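Local structure of TfuA domain-containing protein (Methanosarcina acetivorans, 6XP8) at residues Y41-G49 against A203-I214; P127-A138 against F190-K199. The protein takes part in peptide backbone thioamidation, probably as a partner of a YcaO enzyme. One frame throughout, in Å; residues are numbered along the deposited sequence.

Interaction 1. Residues Y41-G49 against A203-I214; sequences YKVIGIIDG and AVLVLETVKKLI
Val43 and Ile47 reach from the strand side onto the helix, and both pack there through apolar groups alone. Val43 spreads its two methyls over different helix residues. CG1 lies anti to the backbone N (chi1 -177°) and runs alongside Val210, the two side chains pointing in opposite directions, with Val43 CG1 3.8 Å from Val210 CG1. The other methyl, Val43 CG2, meets the tip of Ile214 at CD1 (3.7 Å). Val43 CG2 also touches Leu213 CB (3.9 Å), and there the two side chains stand roughly perpendicular.

Ile47 sits at the other end. It lies alongside Val206, pointing the other way, with Ile47 CG1 3.7 Å from Val206 CG1. Ile47 CG2 turns to the methyl of Ala203 (CB, 4.0 Å), while the tip Ile47 CD1 comes near Leu207 CD2 (4.1 Å). Gly45 lies between these two residues. Having no side chain, it lets Val210 CG2 come to 4.0 Å from Gly45 CA. A CB there would be tight against that methyl.

Strand 43-46 and the helix run almost antiparallel, at 175°, with their axes 9.0 Å apart. Ile44 and Ile46 direct their side chains to the other face of the sheet. Val210 also touches Ala3 and Ile5 of the neighbouring strand 3-6, and Leu213 touches Lys71 and Val73 of strand 71-74. Helix 198-215 thus lies along the central strand of a five-stranded parallel sheet. This apolar helix-on-sheet layer is typical of alpha/beta domains with strand order 2-1-3-4-5, the flavodoxin-like order.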
loop_
_atom_site.group_PDB
_atom_site.type_symbol
_atom_site.label_atom_id
_atom_site.label_comp_id
_atom_site.label_asym_id
_atom_site.label_seq_id
_atom_site.Cartn_x
_atom_site.Cartn_y
_atom_site.Cartn_z
ATOM N N TYR A 41 12.934 -10.944 -17.890
ATOM C CA TYR A 41 11.554 -10.521 -17.574
ATOM C C TYR A 41 11.205 -9.202 -18.272
ATOM O O TYR A 41 12.053 -8.313 -18.410
ATOM C CB TYR A 41 11.321 -10.423 -16.055
ATOM C CG TYR A 41 11.101 -11.753 -15.353
ATOM C CD1 TYR A 41 12.175 -12.613 -15.076
ATOM C CD2 TYR A 41 9.819 -12.149 -14.950
ATOM C CE1 TYR A 41 11.976 -13.829 -14.438
ATOM C CE2 TYR A 41 9.612 -13.364 -14.305
ATOM C CZ TYR A 41 10.697 -14.199 -14.050
ATOM O OH TYR A 41 10.509 -15.400 -13.412
ATOM N N LYS A 42 9.952 -9.091 -18.716
ATOM C CA LYS A 42 9.518 -7.956 -19.537
ATOM C C LYS A 42 8.747 -6.886 -18.768
ATOM O O LYS A 42 8.762 -5.717 -19.155
ATOM C CB LYS A 42 8.711 -8.429 -20.754
ATOM C CG LYS A 42 9.536 -9.117 -21.840
ATOM C CD LYS A 42 10.496 -8.156 -22.536
ATOM C CE LYS A 42 11.665 -8.903 -23.160
ATOM N NZ LYS A 42 12.622 -7.963 -23.811
ATOM N N VAL A 43 8.065 -7.297 -17.698
ATOM C CA VAL A 43 7.309 -6.369 -16.845
ATOM C C VAL A 43 7.602 -6.669 -15.373
ATOM O O VAL A 43 7.589 -7.833 -14.957
ATOM C CB VAL A 43 5.774 -6.409 -17.113
ATOM C CG1 VAL A 43 5.043 -5.375 -16.260
ATOM C CG2 VAL A 43 5.449 -6.148 -18.581
ATOM N N ILE A 44 7.892 -5.611 -14.614
ATOM C CA ILE A 44 7.996 -5.672 -13.150
ATOM C C ILE A 44 6.826 -4.888 -12.548
ATOM O O ILE A 44 6.605 -3.733 -12.898
ATOM C CB ILE A 44 9.333 -5.081 -12.624
ATOM C CG1 ILE A 44 10.536 -5.872 -13.168
ATOM C CG2 ILE A 44 9.355 -5.058 -11.089
ATOM C CD1 ILE A 44 11.871 -5.152 -13.062
ATOM N N GLY A 45 6.095 -5.528 -11.640
ATOM C CA GLY A 45 5.117 -4.839 -10.803
ATOM C C GLY A 45 5.673 -4.681 -9.402
ATOM O O GLY A 45 5.998 -5.671 -8.742
ATOM N N ILE A 46 5.816 -3.434 -8.965
ATOM C CA ILE A 46 6.214 -3.154 -7.585
ATOM C C ILE A 46 4.955 -2.735 -6.838
ATOM O O ILE A 46 4.372 -1.695 -7.140
ATOM C CB ILE A 46 7.311 -2.063 -7.471
ATOM C CG1 ILE A 46 8.571 -2.451 -8.275
ATOM C CG2 ILE A 46 7.651 -1.820 -6.002
ATOM C CD1 ILE A 46 9.592 -1.333 -8.420
ATOM N N ILE A 47 4.526 -3.570 -5.891
ATOM C CA ILE A 47 3.429 -3.219 -4.984
ATOM C C ILE A 47 4.049 -2.898 -3.620
ATOM O O ILE A 47 4.110 -1.732 -3.217
ATOM C CB ILE A 47 2.326 -4.314 -4.911
ATOM C CG1 ILE A 47 1.720 -4.552 -6.313
ATOM C CG2 ILE A 47 1.244 -3.927 -3.898
ATOM C CD1 ILE A 47 0.735 -5.705 -6.436
ATOM N N ASP A 48 4.557 -3.934 -2.955
ATOM C CA ASP A 48 5.115 -3.822 -1.611
ATOM C C ASP A 48 6.631 -3.873 -1.632
ATOM O O ASP A 48 7.233 -4.507 -2.505
ATOM C CB ASP A 48 4.546 -4.923 -0.710
ATOM C CG ASP A 48 3.030 -4.874 -0.622
ATOM O OD1 ASP A 48 2.490 -3.773 -0.396
ATOM O OD2 ASP A 48 2.383 -5.934 -0.782
ATOM N N GLY A 49 7.229 -3.184 -0.666
ATOM C CA GLY A 49 8.670 -3.159 -0.497
ATOM C C GLY A 49 9.049 -2.700 0.889
ATOM O O GLY A 49 8.277 -1.995 1.563
ATOM N N ALA A 203 -3.602 -2.467 -5.248
ATOM C CA ALA A 203 -2.805 -3.660 -5.588
ATOM C C ALA A 203 -3.417 -4.433 -6.757
ATOM O O ALA A 203 -2.711 -4.821 -7.686
ATOM C CB ALA A 203 -2.629 -4.568 -4.376
ATOM N N VAL A 204 -4.732 -4.637 -6.709
ATOM C CA VAL A 204 -5.470 -5.265 -7.809
ATOM C C VAL A 204 -5.314 -4.479 -9.122
ATOM O O VAL A 204 -5.089 -5.075 -10.177
ATOM C CB VAL A 204 -6.941 -5.542 -7.420
ATOM C CG1 VAL A 204 -7.761 -6.017 -8.614
ATOM C CG2 VAL A 204 -6.977 -6.606 -6.332
ATOM N N LEU A 205 -5.381 -3.148 -9.038
ATOM C CA LEU A 205 -5.130 -2.291 -10.200
ATOM C C LEU A 205 -3.731 -2.471 -10.798
ATOM O O LEU A 205 -3.589 -2.450 -12.021
ATOM C CB LEU A 205 -5.413 -0.815 -9.886
ATOM C CG LEU A 205 -6.864 -0.354 -9.701
ATOM C CD1 LEU A 205 -6.879 1.125 -9.347
ATOM C CD2 LEU A 205 -7.720 -0.629 -10.929
ATOM N N VAL A 206 -2.719 -2.674 -9.948
ATOM C CA VAL A 206 -1.351 -2.961 -10.421
ATOM C C VAL A 206 -1.336 -4.274 -11.211
ATOM O O VAL A 206 -0.788 -4.331 -12.316
ATOM C CB VAL A 206 -0.309 -2.985 -9.274
ATOM C CG1 VAL A 206 1.069 -3.366 -9.796
ATOM C CG2 VAL A 206 -0.247 -1.633 -8.581
ATOM N N LEU A 207 -1.965 -5.304 -10.645
ATOM C CA LEU A 207 -2.062 -6.624 -11.281
ATOM C C LEU A 207 -2.713 -6.537 -12.655
ATOM O O LEU A 207 -2.220 -7.128 -13.616
ATOM C CB LEU A 207 -2.824 -7.605 -10.384
ATOM C CG LEU A 207 -2.218 -7.942 -9.016
ATOM C CD1 LEU A 207 -3.123 -8.930 -8.309
ATOM C CD2 LEU A 207 -0.785 -8.480 -9.106
ATOM N N GLU A 208 -3.789 -5.758 -12.746
ATOM C CA GLU A 208 -4.542 -5.596 -13.994
ATOM C C GLU A 208 -3.753 -4.805 -15.039
ATOM O O GLU A 208 -3.833 -5.116 -16.228
ATOM C CB GLU A 208 -5.934 -5.007 -13.718
ATOM C CG GLU A 208 -6.810 -5.992 -12.941
ATOM C CD GLU A 208 -8.153 -5.453 -12.471
ATOM O OE1 GLU A 208 -8.294 -4.238 -12.204
ATOM O OE2 GLU A 208 -9.081 -6.281 -12.337
ATOM N N THR A 209 -2.979 -3.814 -14.584
ATOM C CA THR A 209 -2.079 -3.033 -15.456
ATOM C C THR A 209 -0.937 -3.901 -15.997
ATOM O O THR A 209 -0.639 -3.862 -17.202
ATOM C CB THR A 209 -1.535 -1.770 -14.738
ATOM O OG1 THR A 209 -2.637 -0.943 -14.359
ATOM C CG2 THR A 209 -0.620 -0.954 -15.648
ATOM N N VAL A 210 -0.319 -4.684 -15.110
ATOM C CA VAL A 210 0.736 -5.632 -15.497
ATOM C C VAL A 210 0.187 -6.643 -16.517
ATOM O O VAL A 210 0.827 -6.903 -17.539
ATOM C CB VAL A 210 1.375 -6.327 -14.265
ATOM C CG1 VAL A 210 2.313 -7.447 -14.690
ATOM C CG2 VAL A 210 2.138 -5.316 -13.417
ATOM N N LYS A 211 -1.011 -7.169 -16.245
ATOM C CA LYS A 211 -1.723 -8.060 -17.168
ATOM C C LYS A 211 -1.788 -7.476 -18.584
ATOM O O LYS A 211 -1.446 -8.161 -19.552
ATOM C CB LYS A 211 -3.134 -8.358 -16.644
ATOM C CG LYS A 211 -3.881 -9.457 -17.392
ATOM C CD LYS A 211 -5.308 -9.620 -16.882
ATOM C CE LYS A 211 -5.363 -10.343 -15.546
ATOM N NZ LYS A 211 -6.748 -10.437 -14.996
ATOM N N LYS A 212 -2.198 -6.212 -18.686
ATOM C CA LYS A 212 -2.320 -5.513 -19.971
ATOM C C LYS A 212 -0.984 -5.346 -20.686
ATOM O O LYS A 212 -0.902 -5.555 -21.901
ATOM C CB LYS A 212 -3.009 -4.155 -19.798
ATOM C CG LYS A 212 -4.501 -4.272 -19.551
ATOM C CD LYS A 212 -5.228 -2.952 -19.755
ATOM C CE LYS A 212 -6.737 -3.141 -19.647
ATOM N NZ LYS A 212 -7.311 -3.965 -20.752
ATOM N N LEU A 213 0.060 -4.995 -19.936
ATOM C CA LEU A 213 1.384 -4.770 -20.529
ATOM C C LEU A 213 2.054 -6.050 -21.026
ATOM O O LEU A 213 2.778 -6.014 -22.030
ATOM C CB LEU A 213 2.311 -3.993 -19.581
ATOM C CG LEU A 213 1.991 -2.519 -19.290
ATOM C CD1 LEU A 213 2.987 -1.965 -18.287
ATOM C CD2 LEU A 213 1.967 -1.642 -20.540
ATOM N N ILE A 214 1.811 -7.166 -20.333
ATOM C CA ILE A 214 2.272 -8.492 -20.774
ATOM C C ILE A 214 1.610 -8.878 -22.100
ATOM O O ILE A 214 2.290 -9.357 -23.017
ATOM C CB ILE A 214 2.079 -9.580 -19.672
ATOM C CG1 ILE A 214 3.110 -9.402 -18.545
ATOM C CG2 ILE A 214 2.134 -11.007 -20.233
ATOM C CD1 ILE A 214 4.556 -9.705 -18.910
#

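Interaction 2. Residues P127-A138 against F190-K199; sequences PLVNIRETLKAA and FCLNSEVDIK
The backbone of 190-199 leaves one helix at Ser194, runs past helix 128-140 and enters the next helix after Asp197, with the CA atoms of Thr134 and Val196 only 5.0 Å apart. The Asn130 amide bridges residues on both sides of this turn; CG stands anti to the carbonyl carbon (chi1 -79°), which carries the amide there. Asn130 OD1 accepts from Lys199 N (3.2 Å) in the carbonyl plane, on a lone pair, and the bond is nearly straight at 167°. Asn130 ND2 gives two bonds, to Glu195 OE2 (3.1 Å) and Asp197 OD1 (3.0 Å), meeting each carboxylate from above its plane. Asp197 is both the centre of an inverse gamma turn and the N-cap of helix 198-215, where its OD1 also takes Arg200 N. Replacing Asn130 by a leucine would probably leave Lys199 N and both carboxylates without the amide that joins them. Tyr166 OH is a further partner of Glu195 OE2 and Thr134 OG1. Thr134 OG1 accepts from Val196 N (3.0 Å). On its other branch, Thr134 CG2 rests on Cys191 SG (3.7 Å). Val196 packs CG1 on Glu133 CB and CG2 on Ala137 CB. Ala137 CB also meets the Phe190 ring at its edge, at Phe190 CZ (3.7 Å).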
loop_
_atom_site.group_PDB
_atom_site.type_symbol
_atom_site.label_atom_id
_atom_site.label_comp_id
_atom_site.label_asym_id
_atom_site.label_seq_id
_atom_site.Cartn_x
_atom_site.Cartn_y
_atom_site.Cartn_z
ATOM N N PRO A 127 -2.406 0.297 7.540
ATOM C CA PRO A 127 -1.769 1.469 6.939
ATOM C C PRO A 127 -2.615 2.719 7.130
ATOM O O PRO A 127 -3.851 2.642 7.122
ATOM C CB PRO A 127 -1.685 1.102 5.458
ATOM C CG PRO A 127 -2.825 0.168 5.244
ATOM C CD PRO A 127 -2.988 -0.598 6.517
ATOM N N LEU A 128 -1.942 3.849 7.318
ATOM C CA LEU A 128 -2.602 5.135 7.494
ATOM C C LEU A 128 -3.572 5.488 6.362
ATOM O O LEU A 128 -4.641 6.026 6.637
ATOM C CB LEU A 128 -1.570 6.252 7.704
ATOM C CG LEU A 128 -2.034 7.659 8.107
ATOM C CD1 LEU A 128 -2.930 7.650 9.344
ATOM C CD2 LEU A 128 -0.807 8.520 8.350
ATOM N N VAL A 129 -3.211 5.177 5.108
ATOM C CA VAL A 129 -4.128 5.398 3.969
ATOM C C VAL A 129 -5.484 4.692 4.109
ATOM O O VAL A 129 -6.512 5.291 3.792
ATOM C CB VAL A 129 -3.500 5.118 2.572
ATOM C CG1 VAL A 129 -2.455 6.177 2.234
ATOM C CG2 VAL A 129 -2.928 3.712 2.473
ATOM N N ASN A 130 -5.467 3.443 4.593
ATOM C CA ASN A 130 -6.692 2.681 4.899
ATOM C C ASN A 130 -7.481 3.336 6.039
ATOM O O ASN A 130 -8.710 3.387 5.982
ATOM C CB ASN A 130 -6.378 1.218 5.264
ATOM C CG ASN A 130 -6.096 0.328 4.051
ATOM O OD1 ASN A 130 -5.831 0.798 2.943
ATOM N ND2 ASN A 130 -6.105 -0.980 4.282
ATOM N N ILE A 131 -6.773 3.834 7.059
ATOM C CA ILE A 131 -7.402 4.534 8.197
ATOM C C ILE A 131 -8.101 5.809 7.706
ATOM O O ILE A 131 -9.259 6.060 8.063
ATOM C CB ILE A 131 -6.393 4.823 9.347
ATOM C CG1 ILE A 131 -5.920 3.510 9.988
ATOM C CG2 ILE A 131 -6.995 5.742 10.412
ATOM C CD1 ILE A 131 -4.624 3.614 10.779
ATOM N N ARG A 132 -7.408 6.577 6.861
ATOM C CA ARG A 132 -7.956 7.796 6.247
ATOM C C ARG A 132 -9.286 7.520 5.536
ATOM O O ARG A 132 -10.293 8.182 5.805
ATOM C CB ARG A 132 -6.953 8.410 5.256
ATOM C CG ARG A 132 -5.725 9.052 5.892
ATOM C CD ARG A 132 -4.879 9.759 4.838
ATOM N NE ARG A 132 -3.664 10.369 5.390
ATOM C CZ ARG A 132 -3.603 11.547 6.016
ATOM N NH1 ARG A 132 -4.700 12.280 6.217
ATOM N NH2 ARG A 132 -2.429 11.993 6.456
ATOM N N GLU A 133 -9.276 6.512 4.662
ATOM C CA GLU A 133 -10.434 6.155 3.846
ATOM C C GLU A 133 -11.571 5.524 4.649
ATOM O O GLU A 133 -12.753 5.750 4.346
ATOM C CB GLU A 133 -10.003 5.232 2.705
ATOM C CG GLU A 133 -9.230 5.947 1.607
ATOM C CD GLU A 133 -10.051 7.026 0.924
ATOM O OE1 GLU A 133 -10.981 6.679 0.168
ATOM O OE2 GLU A 133 -9.765 8.220 1.144
ATOM N N THR A 134 -11.206 4.739 5.661
ATOM C CA THR A 134 -12.183 4.066 6.523
ATOM C C THR A 134 -12.852 5.063 7.477
ATOM O O THR A 134 -14.065 4.996 7.667
ATOM C CB THR A 134 -11.570 2.848 7.248
ATOM O OG1 THR A 134 -11.079 1.926 6.265
ATOM C CG2 THR A 134 -12.598 2.119 8.108
ATOM N N LEU A 135 -12.072 5.993 8.041
ATOM C CA LEU A 135 -12.646 7.079 8.855
ATOM C C LEU A 135 -13.561 8.009 8.058
ATOM O O LEU A 135 -14.573 8.477 8.585
ATOM C CB LEU A 135 -11.565 7.879 9.594
ATOM C CG LEU A 135 -10.890 7.212 10.805
ATOM C CD1 LEU A 135 -9.788 8.107 11.353
ATOM C CD2 LEU A 135 -11.879 6.861 11.911
ATOM N N LYS A 136 -13.208 8.261 6.794
ATOM C CA LYS A 136 -14.076 9.006 5.873
ATOM C C LYS A 136 -15.409 8.301 5.632
ATOM O O LYS A 136 -16.461 8.939 5.703
ATOM C CB LYS A 136 -13.367 9.309 4.552
ATOM C CG LYS A 136 -12.556 10.590 4.605
ATOM C CD LYS A 136 -11.594 10.718 3.435
ATOM C CE LYS A 136 -10.766 11.987 3.570
ATOM N NZ LYS A 136 -9.927 12.243 2.368
ATOM N N ALA A 137 -15.354 6.993 5.376
ATOM C CA ALA A 137 -16.551 6.161 5.194
ATOM C C ALA A 137 -17.413 6.104 6.462
ATOM O O ALA A 137 -18.641 6.170 6.382
ATOM C CB ALA A 137 -16.168 4.759 4.744
ATOM N N ALA A 138 -16.762 6.007 7.624
ATOM C CA ALA A 138 -17.443 6.044 8.927
ATOM C C ALA A 138 -18.191 7.357 9.163
ATOM O O ALA A 138 -19.321 7.342 9.672
ATOM C CB ALA A 138 -16.452 5.789 10.050
ATOM N N PHE A 190 -17.712 -1.334 12.408
ATOM C CA PHE A 190 -17.664 -0.810 11.041
ATOM C C PHE A 190 -16.287 -0.983 10.410
ATOM O O PHE A 190 -16.191 -1.407 9.258
ATOM C CB PHE A 190 -18.086 0.666 10.982
ATOM C CG PHE A 190 -17.990 1.271 9.603
ATOM C CD1 PHE A 190 -19.018 1.086 8.671
ATOM C CD2 PHE A 190 -16.869 2.017 9.225
ATOM C CE1 PHE A 190 -18.929 1.633 7.399
ATOM C CE2 PHE A 190 -16.776 2.566 7.948
ATOM C CZ PHE A 190 -17.811 2.378 7.036
ATOM N N CYS A 191 -15.239 -0.639 11.160
ATOM C CA CYS A 191 -13.862 -0.726 10.673
ATOM C C CYS A 191 -13.431 -2.164 10.384
ATOM O O CYS A 191 -12.668 -2.411 9.447
ATOM C CB CYS A 191 -12.900 -0.079 11.667
ATOM S SG CYS A 191 -13.004 1.723 11.774
ATOM N N LEU A 192 -13.933 -3.104 11.184
ATOM C CA LEU A 192 -13.563 -4.519 11.048
ATOM C C LEU A 192 -14.324 -5.262 9.952
ATOM O O LEU A 192 -13.828 -6.269 9.427
ATOM C CB LEU A 192 -13.680 -5.249 12.392
ATOM C CG LEU A 192 -12.654 -4.906 13.483
ATOM C CD1 LEU A 192 -12.998 -5.613 14.786
ATOM C CD2 LEU A 192 -11.214 -5.208 13.075
ATOM N N ASN A 193 -15.501 -4.748 9.592
ATOM C CA ASN A 193 -16.390 -5.401 8.621
ATOM C C ASN A 193 -16.549 -4.658 7.297
ATOM O O ASN A 193 -16.924 -5.262 6.285
ATOM C CB ASN A 193 -17.764 -5.646 9.254
ATOM C CG ASN A 193 -17.701 -6.613 10.423
ATOM O OD1 ASN A 193 -17.273 -7.761 10.274
ATOM N ND2 ASN A 193 -18.124 -6.154 11.591
ATOM N N SER A 194 -16.277 -3.352 7.312
ATOM C CA SER A 194 -16.454 -2.494 6.140
ATOM C C SER A 194 -15.254 -1.570 5.941
ATOM O O SER A 194 -15.418 -0.400 5.588
ATOM C CB SER A 194 -17.750 -1.681 6.256
ATOM O OG SER A 194 -18.838 -2.503 6.649
ATOM N N GLU A 195 -14.052 -2.098 6.174
ATOM C CA GLU A 195 -12.820 -1.352 5.892
ATOM C C GLU A 195 -12.767 -0.979 4.413
ATOM O O GLU A 195 -13.122 -1.794 3.544
ATOM C CB GLU A 195 -11.574 -2.159 6.274
ATOM C CG GLU A 195 -10.276 -1.361 6.145
ATOM C CD GLU A 195 -9.012 -2.161 6.408
ATOM O OE1 GLU A 195 -9.030 -3.407 6.312
ATOM O OE2 GLU A 195 -7.978 -1.522 6.700
ATOM N N VAL A 196 -12.360 0.260 4.145
ATOM C CA VAL A 196 -12.016 0.699 2.797
ATOM C C VAL A 196 -10.529 0.376 2.652
ATOM O O VAL A 196 -9.660 1.151 3.079
ATOM C CB VAL A 196 -12.308 2.201 2.569
ATOM C CG1 VAL A 196 -12.028 2.598 1.123
ATOM C CG2 VAL A 196 -13.749 2.544 2.943
ATOM N N ASP A 197 -10.266 -0.799 2.086
ATOM C CA ASP A 197 -8.923 -1.340 1.927
ATOM C C ASP A 197 -8.346 -0.821 0.613
ATOM O O ASP A 197 -8.309 -1.524 -0.414
ATOM C CB ASP A 197 -8.960 -2.878 1.987
ATOM C CG ASP A 197 -7.576 -3.511 2.169
ATOM O OD1 ASP A 197 -6.536 -2.842 1.940
ATOM O OD2 ASP A 197 -7.530 -4.711 2.523
ATOM N N ILE A 198 -7.907 0.432 0.660
ATOM C CA ILE A 198 -7.411 1.116 -0.531
ATOM C C ILE A 198 -6.113 0.497 -1.048
ATOM O O ILE A 198 -5.889 0.465 -2.258
ATOM C CB ILE A 198 -7.326 2.659 -0.349
ATOM C CG1 ILE A 198 -7.135 3.374 -1.700
ATOM C CG2 ILE A 198 -6.246 3.077 0.645
ATOM C CD1 ILE A 198 -8.304 3.228 -2.656
ATOM N N LYS A 199 -5.282 -0.011 -0.138
ATOM C CA LYS A 199 -4.056 -0.713 -0.534
ATOM C C LYS A 199 -4.361 -1.957 -1.362
ATOM O O LYS A 199 -3.718 -2.178 -2.389
ATOM C CB LYS A 199 -3.196 -1.064 0.676
ATOM C CG LYS A 199 -2.540 0.146 1.321
ATOM C CD LYS A 199 -1.398 -0.300 2.221
ATOM C CE LYS A 199 -0.048 -0.161 1.551
ATOM N NZ LYS A 199 1.037 -0.639 2.458
#

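How the interactions relate
Both interactions use helix 198-215, but from different ends. Interaction 2 holds its first turn and the linker that leads into it. Interaction 1 takes up the helix from Ala203 onward and lays it on the sheet. Their centres are about 24 Å apart, on opposite sides of the chain's centre. Both segments of interaction 2 lie between those of interaction 1 along the chain, and 190-199 ends shortly before 203-214 begins. The chain passes from strand 43-46 through strands 71-74 and 92-93 and the helices of the second contact, then returns. The last helix therefore joins the helical part of the protein to its alpha/beta sheet.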